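Local coordinates for protein UL37 (Suid herpesvirus 1, PDB 4K70) that is an inner tegument protein of the herpesvirus particle thought to be essential for controlling viral trafficking, this chain being its N-terminal half, at residues Gly301-Val307 with Ala343-His349; Ala310-Asp314 with Ala356-Arg360; Arg369-Cys373 with Ala415-Pro419. All coordinates share one frame; numbering follows the deposited sequence. Where two conformers were deposited one is given.

Contacts 1, 2 and 3 lie together in an all-helical region and illustrate how loops are tied to neighbouring helices. Contacts 1 and 2 share helix 347-358, their centres about 14 Å apart; Ala310 CB meets Ala304 CA at 4.1 Å. Contact 3 uses the next helix, 366-385: its centre is about 13 Å from that of contact 2, where Val357 CG1 packs on Gly372 CA at 3.8 Å, and about 17 Å from that of contact 1, where Phe345 CE2 lies 3.9 Å from Val371 O. A sodium ion lies about 3 Å from the side chain of Ala302. Asp312, Asp314 and Asp359 of contact 2 ligate calcium in a crystal structure of this protein, but not here.

Contact 1: Gly301-Val307 with Ala343-His349; sequences GAQAVHV and AGFTRRH
Held with CG anti to the carbonyl carbon (chi1 -69°), His349 turns a ring face to Val307, which puts CB over the middle of that face, with both methyls, CG1 and CG2, against ring atoms. Residues 301-307, a loop with a short 3-10 turn around Ala304, lead into helix 307-311 and pack on the connection 343-346 between helices 333-342 and 347-358. That connection is compact: Gly344 ends the first helix in a Schellman motif, Phe345 centres an inverse gamma turn, and Thr346 is the N-cap of the second. Val307 CB stands 3.6 Å from the His349 ring centroid and only 6° off the ring normal, a CH-pi contact. On the opposite face lies Thr346 OG1, displaced toward the rim, which also takes a weak capping bond from His349 N. The rotation of the ring is further fixed by His349 ND1, which donates to Gly344 O at 2.8 Å, the donor lying almost in line with the carbonyl bond, although that oxygen is tilted somewhat from the ring plane.

Within the 3-10 turn, Ala304 CB reaches Phe345 CE1 at 3.5 Å, and Phe345 itself leans on Thr374 and Ala375 of helix 366-385. Val305 packs beside Gly344, its CB 4.0 Å from Gly344 CA. The backbones also touch directly, Ala343 CA offering its hydrogen to Gly301 O at 3.3 Å. A single water completes the junction, accepting from Ala304 N at 3.1 Å and donating to Ala343 O at 2.7 Å.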
ATOM      1  N   GLY A 301      10.992 -13.206 -24.749  1.00 30.14           N
ATOM      2  CA  GLY A 301      10.410 -12.188 -23.894  1.00 31.96           C
ATOM      3  C   GLY A 301      10.887 -12.219 -22.447  1.00 26.73           C
ATOM      4  O   GLY A 301      10.602 -11.293 -21.699  1.00 29.80           O
ATOM      5  N   ALA A 302      11.624 -13.256 -22.058  1.00 24.67           N
ATOM      6  CA  ALA A 302      12.042 -13.406 -20.665  1.00 25.44           C
ATOM      7  C   ALA A 302      13.506 -13.810 -20.473  1.00 26.87           C
ATOM      8  O   ALA A 302      13.798 -14.618 -19.597  1.00 26.98           O
ATOM      9  CB  ALA A 302      11.148 -14.413 -19.955  1.00 22.87           C
ATOM     10  N   GLN A 303      14.416 -13.251 -21.267  1.00 22.27           N
ATOM     11  CA  GLN A 303      15.827 -13.636 -21.189  1.00 25.57           C
ATOM     12  C   GLN A 303      16.454 -13.217 -19.865  1.00 23.42           C
ATOM     13  O   GLN A 303      17.340 -13.897 -19.351  1.00 25.83           O
ATOM     14  CB  GLN A 303      16.618 -13.046 -22.361  1.00 23.53           C
ATOM     15  CG  GLN A 303      16.196 -13.594 -23.728  1.00 27.50           C
ATOM     16  CD  GLN A 303      16.759 -12.806 -24.910  1.00 31.45           C
ATOM     17  OE1 GLN A 303      17.278 -11.705 -24.753  1.00 29.22           O
ATOM     18  NE2 GLN A 303      16.640 -13.373 -26.105  1.00 26.96           N
ATOM     19  N   ALA A 304      15.977 -12.101 -19.311  1.00 22.34           N
ATOM     20  CA  ALA A 304      16.536 -11.548 -18.089  1.00 21.57           C
ATOM     21  C   ALA A 304      16.358 -12.466 -16.885  1.00 24.87           C
ATOM     22  O   ALA A 304      17.021 -12.268 -15.857  1.00 22.91           O
ATOM     23  CB  ALA A 304      15.956 -10.175 -17.801  1.00 19.99           C
ATOM     24  N   VAL A 305      15.474 -13.460 -16.991  1.00 20.82           N
ATOM     25  CA  VAL A 305      15.303 -14.408 -15.888  1.00 19.88           C
ATOM     26  C   VAL A 305      16.576 -15.249 -15.700  1.00 22.75           C
ATOM     27  O   VAL A 305      16.800 -15.819 -14.632  1.00 21.48           O
ATOM     28  CB  VAL A 305      14.071 -15.328 -16.065  1.00 23.45           C
ATOM     29  CG1 VAL A 305      14.417 -16.523 -16.929  1.00 23.52           C
ATOM     30  CG2 VAL A 305      13.567 -15.794 -14.703  1.00 21.72           C
ATOM     31  N   HIS A 306      17.399 -15.326 -16.748  1.00 19.95           N
ATOM     32  CA  HIS A 306      18.750 -15.877 -16.632  1.00 20.66           C
ATOM     33  C   HIS A 306      19.628 -14.666 -16.336  1.00 20.96           C
ATOM     34  O   HIS A 306      20.250 -14.102 -17.225  1.00 21.85           O
ATOM     35  CB  HIS A 306      19.141 -16.550 -17.952  1.00 19.67           C
ATOM     36  CG  HIS A 306      20.525 -17.129 -17.968  1.00 25.71           C
ATOM     37  ND1 HIS A 306      21.332 -17.170 -16.860  1.00 25.63           N
ATOM     38  CD2 HIS A 306      21.236 -17.693 -18.978  1.00 28.35           C
ATOM     39  CE1 HIS A 306      22.489 -17.733 -17.178  1.00 27.64           C
ATOM     40  NE2 HIS A 306      22.454 -18.062 -18.453  1.00 28.73           N
ATOM     41  N   VAL A 307      19.625 -14.224 -15.083  1.00 23.41           N
ATOM     42  CA  VAL A 307      20.171 -12.909 -14.757  1.00 20.78           C
ATOM     43  C   VAL A 307      21.702 -12.864 -14.896  1.00 24.69           C
ATOM     44  O   VAL A 307      22.273 -11.821 -15.217  1.00 27.68           O
ATOM     45  CB  VAL A 307      19.701 -12.437 -13.359  1.00 23.24           C
ATOM     46  CG1 VAL A 307      20.455 -13.177 -12.251  1.00 24.02           C
ATOM     47  CG2 VAL A 307      19.833 -10.912 -13.216  1.00 18.56           C
ATOM     48  N   ALA A 343       8.903 -10.609 -17.782  1.00 22.05           N
ATOM     49  CA  ALA A 343      10.163 -10.554 -18.527  1.00 25.17           C
ATOM     50  C   ALA A 343      11.351 -11.006 -17.680  1.00 23.93           C
ATOM     51  O   ALA A 343      12.491 -11.006 -18.151  1.00 25.75           O
ATOM     52  CB  ALA A 343      10.408  -9.157 -19.071  1.00 23.31           C
ATOM     53  N   GLY A 344      11.085 -11.384 -16.434  1.00 25.56           N
ATOM     54  CA  GLY A 344      12.145 -11.857 -15.557  1.00 24.10           C
ATOM     55  C   GLY A 344      12.812 -10.765 -14.739  1.00 23.31           C
ATOM     56  O   GLY A 344      13.798 -11.017 -14.054  1.00 24.73           O
ATOM     57  N   PHE A 345      12.268  -9.554 -14.795  1.00 21.77           N
ATOM     58  CA  PHE A 345      12.750  -8.463 -13.960  1.00 20.22           C
ATOM     59  C   PHE A 345      12.065  -8.486 -12.592  1.00 22.35           C
ATOM     60  O   PHE A 345      11.286  -7.606 -12.246  1.00 23.02           O
ATOM     61  CB  PHE A 345      12.541  -7.124 -14.649  1.00 20.90           C
ATOM     62  CG  PHE A 345      13.578  -6.825 -15.721  1.00 24.23           C
ATOM     63  CD1 PHE A 345      13.458  -7.364 -16.992  1.00 21.99           C
ATOM     64  CD2 PHE A 345      14.679  -6.023 -15.439  1.00 20.13           C
ATOM     65  CE1 PHE A 345      14.411  -7.086 -17.986  1.00 23.71           C
ATOM     66  CE2 PHE A 345      15.635  -5.745 -16.411  1.00 21.74           C
ATOM     67  CZ  PHE A 345      15.502  -6.276 -17.690  1.00 24.51           C
ATOM     68  N   THR A 346      12.360  -9.524 -11.828  1.00 25.07           N
ATOM     69  CA  THR A 346      11.910  -9.634 -10.450  1.00 23.96           C
ATOM     70  C   THR A 346      12.664  -8.601  -9.611  1.00 25.55           C
ATOM     71  O   THR A 346      13.567  -7.928 -10.114  1.00 23.07           O
ATOM     72  CB  THR A 346      12.223 -11.016  -9.918  1.00 25.00           C
ATOM     73  OG1 THR A 346      13.631 -11.226 -10.027  1.00 22.13           O
ATOM     74  CG2 THR A 346      11.518 -12.069 -10.748  1.00 22.35           C
ATOM     75  N   ARG A 347      12.293  -8.470  -8.341  1.00 24.86           N
ATOM     76  CA  ARG A 347      12.918  -7.491  -7.450  0.59 26.33           C
ATOM     77  C   ARG A 347      14.431  -7.639  -7.419  1.00 25.52           C
ATOM     78  O   ARG A 347      15.162  -6.666  -7.567  1.00 22.48           O
ATOM     79  CB  ARG A 347      12.388  -7.620  -6.014  0.59 26.11           C
ATOM     80  CG  ARG A 347      12.957  -6.554  -5.084  0.59 28.89           C
ATOM     81  CD  ARG A 347      12.972  -6.980  -3.614  0.59 30.97           C
ATOM     82  NE  ARG A 347      13.823  -8.141  -3.350  0.59 33.29           N
ATOM     83  CZ  ARG A 347      15.147  -8.092  -3.190  0.59 33.60           C
ATOM     84  NH1 ARG A 347      15.799  -6.937  -3.287  0.59 31.77           N
ATOM     85  NH2 ARG A 347      15.821  -9.207  -2.943  0.59 30.15           N
ATOM     86  N   ARG A 348      14.888  -8.865  -7.205  1.00 23.78           N
ATOM     87  CA  ARG A 348      16.320  -9.129  -7.098  1.00 27.92           C
ATOM     88  C   ARG A 348      17.041  -8.917  -8.432  1.00 24.06           C
ATOM     89  O   ARG A 348      18.163  -8.423  -8.464  1.00 23.90           O
ATOM     90  CB  ARG A 348      16.552 -10.546  -6.565  1.00 29.93           C
ATOM     91  CG  ARG A 348      17.986 -10.995  -6.556  1.00 34.36           C
ATOM     92  CD  ARG A 348      18.838 -10.116  -5.664  1.00 39.14           C
ATOM     93  NE  ARG A 348      20.125 -10.749  -5.375  1.00 47.45           N
ATOM     94  CZ  ARG A 348      21.194 -10.096  -4.931  1.00 47.46           C
ATOM     95  NH1 ARG A 348      21.132  -8.785  -4.727  1.00 43.91           N
ATOM     96  NH2 ARG A 348      22.327 -10.750  -4.700  1.00 51.82           N
ATOM     97  N   HIS A 349      16.401  -9.274  -9.537  1.00 21.53           N
ATOM     98  CA  HIS A 349      17.053  -9.121 -10.853  1.00 22.06           C
ATOM     99  C   HIS A 349      17.205  -7.670 -11.262  1.00 22.12           C
ATOM    100  O   HIS A 349      18.185  -7.294 -11.931  1.00 24.51           O
ATOM    101  CB  HIS A 349      16.322  -9.921 -11.936  1.00 19.67           C
ATOM    102  CG  HIS A 349      16.456 -11.399 -11.765  1.00 21.61           C
ATOM    103  ND1 HIS A 349      15.904 -12.302 -12.641  1.00 19.30           N
ATOM    104  CD2 HIS A 349      17.084 -12.129 -10.811  1.00 21.97           C
ATOM    105  CE1 HIS A 349      16.199 -13.533 -12.244  1.00 21.78           C
ATOM    106  NE2 HIS A 349      16.905 -13.452 -11.133  1.00 20.99           N
TER
HETATM  107  O   HOH W   1      13.843 -10.178 -20.357  1.00 22.21           O

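Contact 2: Ala310-Asp314 with Ala356-Arg360; sequences AADLD and AVLDR
With CG anti to the carbonyl carbon (chi1 -68°) and the chain stretched out from CG to NE, Arg360 carries its guanidinium to Asp314, crossing from just beyond the last turn of helix 347-358 to the loop after helix 307-311. The grip is end-on, with one nitrogen to each oxygen: Arg360 NH1 donates to Asp314 OD1 at 2.7 Å, and Arg360 NH2 to Asp314 OD2 at 3.0 Å, the second bond being nearly straight at 167°. Both oxygens lie close to the guanidinium plane, yet the carboxylate is turned steeply against it, the two planes standing 73° apart, and each nitrogen meets its oxygen from above the carboxylate plane.

Leu313 runs past the arginine in the opposite direction. Its CB sits over one guanidinium face, offset toward the rim, with Leu313 CB 3.4 Å from Arg360 NE, while Leu313 CD1 touches Arg360 CD at 3.5 Å. The same methyl continues inward to the helix, where Leu313 CD1 meets Val357 CG2 at 4.0 Å and Ala356 O at 3.6 Å. Beyond it, Ala356 CB, directed at the other segment, touches Ala311 CB at 4.1 Å.

Asp312 turns its carboxylate to Thr290 and His315 instead. Asp312 and Asp314 both ligate calcium in a crystal structure of this protein, but no calcium is bound here. With both Asp314 oxygens engaged by Arg360, a metal at this place would probably have to share the Asp314 carboxylate with the arginine or displace it.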
ATOM      1  N   ALA A 310      22.315 -12.007 -18.488  1.00 24.87           N
ATOM      2  CA  ALA A 310      21.892 -10.645 -18.768  1.00 26.46           C
ATOM      3  C   ALA A 310      22.882  -9.650 -18.180  1.00 24.58           C
ATOM      4  O   ALA A 310      23.089  -8.574 -18.737  1.00 28.11           O
ATOM      5  CB  ALA A 310      20.483 -10.405 -18.224  1.00 23.10           C
ATOM      6  N   ALA A 311      23.512 -10.030 -17.072  1.00 20.74           N
ATOM      7  CA  ALA A 311      24.509  -9.181 -16.421  1.00 24.18           C
ATOM      8  C   ALA A 311      25.932  -9.299 -17.023  1.00 26.65           C
ATOM      9  O   ALA A 311      26.788  -8.480 -16.741  1.00 27.31           O
ATOM     10  CB  ALA A 311      24.545  -9.459 -14.906  1.00 23.38           C
ATOM     11  N   ASP A 312      26.176 -10.306 -17.853  1.00 24.42           N
ATOM     12  CA  ASP A 312      27.503 -10.510 -18.413  1.00 26.41           C
ATOM     13  C   ASP A 312      27.669  -9.682 -19.689  1.00 26.36           C
ATOM     14  O   ASP A 312      27.737 -10.225 -20.787  1.00 25.78           O
ATOM     15  CB  ASP A 312      27.724 -11.985 -18.720  1.00 29.98           C
ATOM     16  CG  ASP A 312      29.203 -12.331 -18.875  1.00 35.98           C
ATOM     17  OD1 ASP A 312      30.040 -11.406 -18.844  1.00 38.45           O
ATOM     18  OD2 ASP A 312      29.524 -13.522 -19.043  1.00 36.52           O
ATOM     19  N   LEU A 313      27.756  -8.369 -19.522  1.00 24.55           N
ATOM     20  CA  LEU A 313      27.577  -7.433 -20.622  1.00 26.65           C
ATOM     21  C   LEU A 313      28.727  -7.452 -21.625  1.00 29.62           C
ATOM     22  O   LEU A 313      28.581  -7.002 -22.774  1.00 24.81           O
ATOM     23  CB  LEU A 313      27.371  -6.025 -20.071  1.00 28.44           C
ATOM     24  CG  LEU A 313      26.083  -5.853 -19.251  1.00 32.26           C
ATOM     25  CD1 LEU A 313      26.029  -4.474 -18.630  1.00 31.23           C
ATOM     26  CD2 LEU A 313      24.876  -6.084 -20.128  1.00 27.14           C
ATOM     27  N   ASP A 314      29.873  -7.969 -21.199  1.00 25.56           N
ATOM     28  CA  ASP A 314      31.013  -8.049 -22.105  1.00 28.37           C
ATOM     29  C   ASP A 314      30.799  -9.114 -23.160  1.00 27.22           C
ATOM     30  O   ASP A 314      31.369  -9.045 -24.238  1.00 27.39           O
ATOM     31  CB  ASP A 314      32.306  -8.325 -21.328  1.00 29.25           C
ATOM     32  CG  ASP A 314      32.764  -7.126 -20.539  1.00 34.32           C
ATOM     33  OD1 ASP A 314      32.587  -5.996 -21.042  1.00 34.06           O
ATOM     34  OD2 ASP A 314      33.291  -7.304 -19.418  1.00 34.40           O
ATOM     35  N   ALA A 356      24.832  -3.746 -12.626  1.00 23.40           N
ATOM     36  CA  ALA A 356      25.666  -4.176 -13.741  1.00 23.82           C
ATOM     37  C   ALA A 356      25.722  -3.146 -14.868  1.00 26.89           C
ATOM     38  O   ALA A 356      26.782  -2.887 -15.437  1.00 21.97           O
ATOM     39  CB  ALA A 356      25.172  -5.504 -14.277  1.00 24.37           C
ATOM     40  N   VAL A 357      24.573  -2.572 -15.217  1.00 21.75           N
ATOM     41  CA  VAL A 357      24.539  -1.612 -16.305  1.00 20.59           C
ATOM     42  C   VAL A 357      25.110  -0.267 -15.874  1.00 22.34           C
ATOM     43  O   VAL A 357      25.897   0.329 -16.604  1.00 21.51           O
ATOM     44  CB  VAL A 357      23.096  -1.401 -16.839  1.00 21.94           C
ATOM     45  CG1 VAL A 357      23.058  -0.202 -17.761  1.00 20.62           C
ATOM     46  CG2 VAL A 357      22.614  -2.645 -17.552  1.00 21.10           C
ATOM     47  N   LEU A 358      24.717   0.220 -14.695  1.00 21.09           N
ATOM     48  CA  LEU A 358      25.172   1.544 -14.271  1.00 22.85           C
ATOM     49  C   LEU A 358      26.688   1.561 -14.019  1.00 27.51           C
ATOM     50  O   LEU A 358      27.336   2.605 -14.112  1.00 29.89           O
ATOM     51  CB  LEU A 358      24.414   2.037 -13.035  1.00 24.22           C
ATOM     52  CG  LEU A 358      22.955   2.436 -13.287  1.00 28.97           C
ATOM     53  CD1 LEU A 358      22.301   2.993 -12.009  1.00 27.49           C
ATOM     54  CD2 LEU A 358      22.873   3.423 -14.427  1.00 22.74           C
ATOM     55  N   ASP A 359      27.252   0.400 -13.712  1.00 26.90           N
ATOM     56  CA  ASP A 359      28.694   0.314 -13.534  1.00 31.94           C
ATOM     57  C   ASP A 359      29.436   0.566 -14.852  1.00 31.29           C
ATOM     58  O   ASP A 359      30.650   0.685 -14.862  1.00 34.47           O
ATOM     59  CB  ASP A 359      29.107  -1.032 -12.925  1.00 30.52           C
ATOM     60  CG  ASP A 359      28.979  -1.057 -11.395  1.00 44.29           C
ATOM     61  OD1 ASP A 359      28.865   0.028 -10.770  1.00 44.50           O
ATOM     62  OD2 ASP A 359      29.006  -2.171 -10.814  1.00 40.14           O
ATOM     63  N   ARG A 360      28.710   0.654 -15.964  1.00 30.48           N
ATOM     64  CA  ARG A 360      29.350   0.884 -17.258  1.00 27.02           C
ATOM     65  C   ARG A 360      29.121   2.277 -17.792  1.00 28.65           C
ATOM     66  O   ARG A 360      29.720   2.663 -18.796  1.00 28.50           O
ATOM     67  CB  ARG A 360      28.897  -0.145 -18.282  1.00 28.74           C
ATOM     68  CG  ARG A 360      29.394  -1.505 -17.941  1.00 36.57           C
ATOM     69  CD  ARG A 360      28.945  -2.556 -18.919  1.00 39.07           C
ATOM     70  NE  ARG A 360      29.459  -3.846 -18.471  1.00 43.99           N
ATOM     71  CZ  ARG A 360      30.477  -4.479 -19.038  1.00 42.30           C
ATOM     72  NH1 ARG A 360      31.064  -3.955 -20.111  1.00 38.77           N
ATOM     73  NH2 ARG A 360      30.888  -5.645 -18.542  1.00 43.08           N
TER

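Contact 3: Arg369-Cys373 with Ala415-Pro419; sequences RAVGC and ALGLP
The extended side chain of Arg369 passes across the backbone of Ala415-Gly417, ending at Ala415 O, while Cys373 lies one helical turn further on, and its sulfur touches the two leucines on either side of Gly417 in sequence. The methylenes of the arginine pass close to the loop carbonyls, Arg369 CG standing 3.5 Å from Leu416 O. At the end of this run Arg369 NE donates to Ala415 O at 2.8 Å, a weak bond because the N-H is bent to 120°. The guanidinium turns an edge to the chain, with Leu416 C and Gly417 N near its plane; Arg369 NH1 has a further, long and weak ion pair with Asp366.

In the all-helical fold, this contact lays the loop between helix 405-409 and helix 422-431 against helix 366-385. Gly417 has positive phi, consistent with the bend that leaves Leu416 and Leu418 both against Cys373. Cys373 has SG anti to its carbonyl carbon (chi1 -78°), which brings the sulfur 4.0 Å from Leu416 CB and 3.9 Å from Leu418 CG. Trp324 of helix 321-329 touches both Cys373 and Leu418. The far end of Leu416 turns in toward the helix, Leu416 CD2 lying 4.2 Å from Gly372 C, where the glycine lets the methyl approach the main chain.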
ATOM      1  N   ARG A 369      21.082   0.456 -22.472  1.00 24.01           N
ATOM      2  CA  ARG A 369      20.160   1.451 -21.933  1.00 26.51           C
ATOM      3  C   ARG A 369      18.790   0.852 -21.647  1.00 22.35           C
ATOM      4  O   ARG A 369      18.193   1.149 -20.617  1.00 23.92           O
ATOM      5  CB  ARG A 369      20.005   2.615 -22.906  1.00 23.82           C
ATOM      6  CG  ARG A 369      21.170   3.590 -22.886  1.00 27.10           C
ATOM      7  CD  ARG A 369      21.026   4.636 -23.995  1.00 30.46           C
ATOM      8  NE  ARG A 369      22.019   5.689 -23.827  1.00 36.40           N
ATOM      9  CZ  ARG A 369      23.111   5.819 -24.567  1.00 39.12           C
ATOM     10  NH1 ARG A 369      23.330   4.995 -25.587  1.00 43.08           N
ATOM     11  NH2 ARG A 369      23.956   6.810 -24.318  1.00 47.58           N
ATOM     12  N   ALA A 370      18.301   0.008 -22.554  1.00 22.68           N
ATOM     13  CA  ALA A 370      16.995  -0.637 -22.373  1.00 23.47           C
ATOM     14  C   ALA A 370      16.981  -1.537 -21.130  1.00 21.48           C
ATOM     15  O   ALA A 370      15.989  -1.587 -20.392  1.00 22.93           O
ATOM     16  CB  ALA A 370      16.644  -1.446 -23.589  1.00 18.21           C
ATOM     17  N   VAL A 371      18.064  -2.283 -20.928  1.00 20.43           N
ATOM     18  CA  VAL A 371      18.189  -3.124 -19.725  1.00 22.50           C
ATOM     19  C   VAL A 371      18.292  -2.258 -18.475  1.00 21.35           C
ATOM     20  O   VAL A 371      17.645  -2.524 -17.456  1.00 19.95           O
ATOM     21  CB  VAL A 371      19.434  -4.024 -19.777  1.00 24.54           C
ATOM     22  CG1 VAL A 371      19.545  -4.836 -18.487  1.00 17.36           C
ATOM     23  CG2 VAL A 371      19.404  -4.947 -21.005  1.00 22.03           C
ATOM     24  N   GLY A 372      19.112  -1.214 -18.548  1.00 21.05           N
ATOM     25  CA  GLY A 372      19.306  -0.357 -17.390  1.00 19.47           C
ATOM     26  C   GLY A 372      18.055   0.412 -17.012  1.00 19.18           C
ATOM     27  O   GLY A 372      17.696   0.498 -15.837  1.00 19.87           O
ATOM     28  N   CYS A 373      17.418   1.020 -18.007  1.00 18.87           N
ATOM     29  CA  CYS A 373      16.145   1.697 -17.785  1.00 20.61           C
ATOM     30  C   CYS A 373      15.118   0.774 -17.142  1.00 21.40           C
ATOM     31  O   CYS A 373      14.475   1.138 -16.165  1.00 20.79           O
ATOM     32  CB  CYS A 373      15.597   2.237 -19.113  1.00 19.33           C
ATOM     33  SG  CYS A 373      16.445   3.768 -19.617  1.00 22.49           S
ATOM     34  N   ALA A 415      23.017   9.325 -19.527  1.00 25.58           N
ATOM     35  CA  ALA A 415      23.679   8.119 -20.022  1.00 23.72           C
ATOM     36  C   ALA A 415      22.692   7.010 -20.350  1.00 27.69           C
ATOM     37  O   ALA A 415      22.927   6.197 -21.242  1.00 29.45           O
ATOM     38  CB  ALA A 415      24.718   7.622 -19.012  1.00 25.58           C
ATOM     39  N   LEU A 416      21.586   6.984 -19.617  1.00 24.75           N
ATOM     40  CA  LEU A 416      20.520   6.019 -19.841  1.00 26.94           C
ATOM     41  C   LEU A 416      19.628   6.411 -21.038  1.00 26.83           C
ATOM     42  O   LEU A 416      18.731   5.658 -21.431  1.00 26.31           O
ATOM     43  CB  LEU A 416      19.681   5.885 -18.563  1.00 24.21           C
ATOM     44  CG  LEU A 416      20.334   5.108 -17.422  1.00 24.51           C
ATOM     45  CD1 LEU A 416      19.432   5.102 -16.201  1.00 24.26           C
ATOM     46  CD2 LEU A 416      20.638   3.678 -17.861  1.00 24.57           C
ATOM     47  N   GLY A 417      19.885   7.578 -21.626  1.00 28.26           N
ATOM     48  CA  GLY A 417      19.130   8.025 -22.793  1.00 30.34           C
ATOM     49  C   GLY A 417      17.776   8.636 -22.464  1.00 30.28           C
ATOM     50  O   GLY A 417      16.894   8.726 -23.322  1.00 31.17           O
ATOM     51  N   LEU A 418      17.610   9.054 -21.209  1.00 30.37           N
ATOM     52  CA  LEU A 418      16.367   9.660 -20.735  1.00 25.88           C
ATOM     53  C   LEU A 418      16.536  11.165 -20.623  1.00 31.39           C
ATOM     54  O   LEU A 418      17.640  11.651 -20.400  1.00 26.29           O
ATOM     55  CB  LEU A 418      16.024   9.134 -19.341  1.00 24.29           C
ATOM     56  CG  LEU A 418      15.767   7.638 -19.213  1.00 25.14           C
ATOM     57  CD1 LEU A 418      15.764   7.268 -17.751  1.00 25.53           C
ATOM     58  CD2 LEU A 418      14.436   7.268 -19.872  1.00 27.84           C
ATOM     59  N   PRO A 419      15.437  11.915 -20.743  1.00 29.62           N
ATOM     60  CA  PRO A 419      15.571  13.348 -20.464  1.00 27.98           C
ATOM     61  C   PRO A 419      15.673  13.623 -18.963  1.00 31.29           C
ATOM     62  O   PRO A 419      15.533  12.712 -18.135  1.00 27.26           O
ATOM     63  CB  PRO A 419      14.270  13.942 -21.036  1.00 30.07           C
ATOM     64  CG  PRO A 419      13.300  12.820 -20.994  1.00 30.23           C
ATOM     65  CD  PRO A 419      14.090  11.555 -21.229  1.00 29.82           C
TER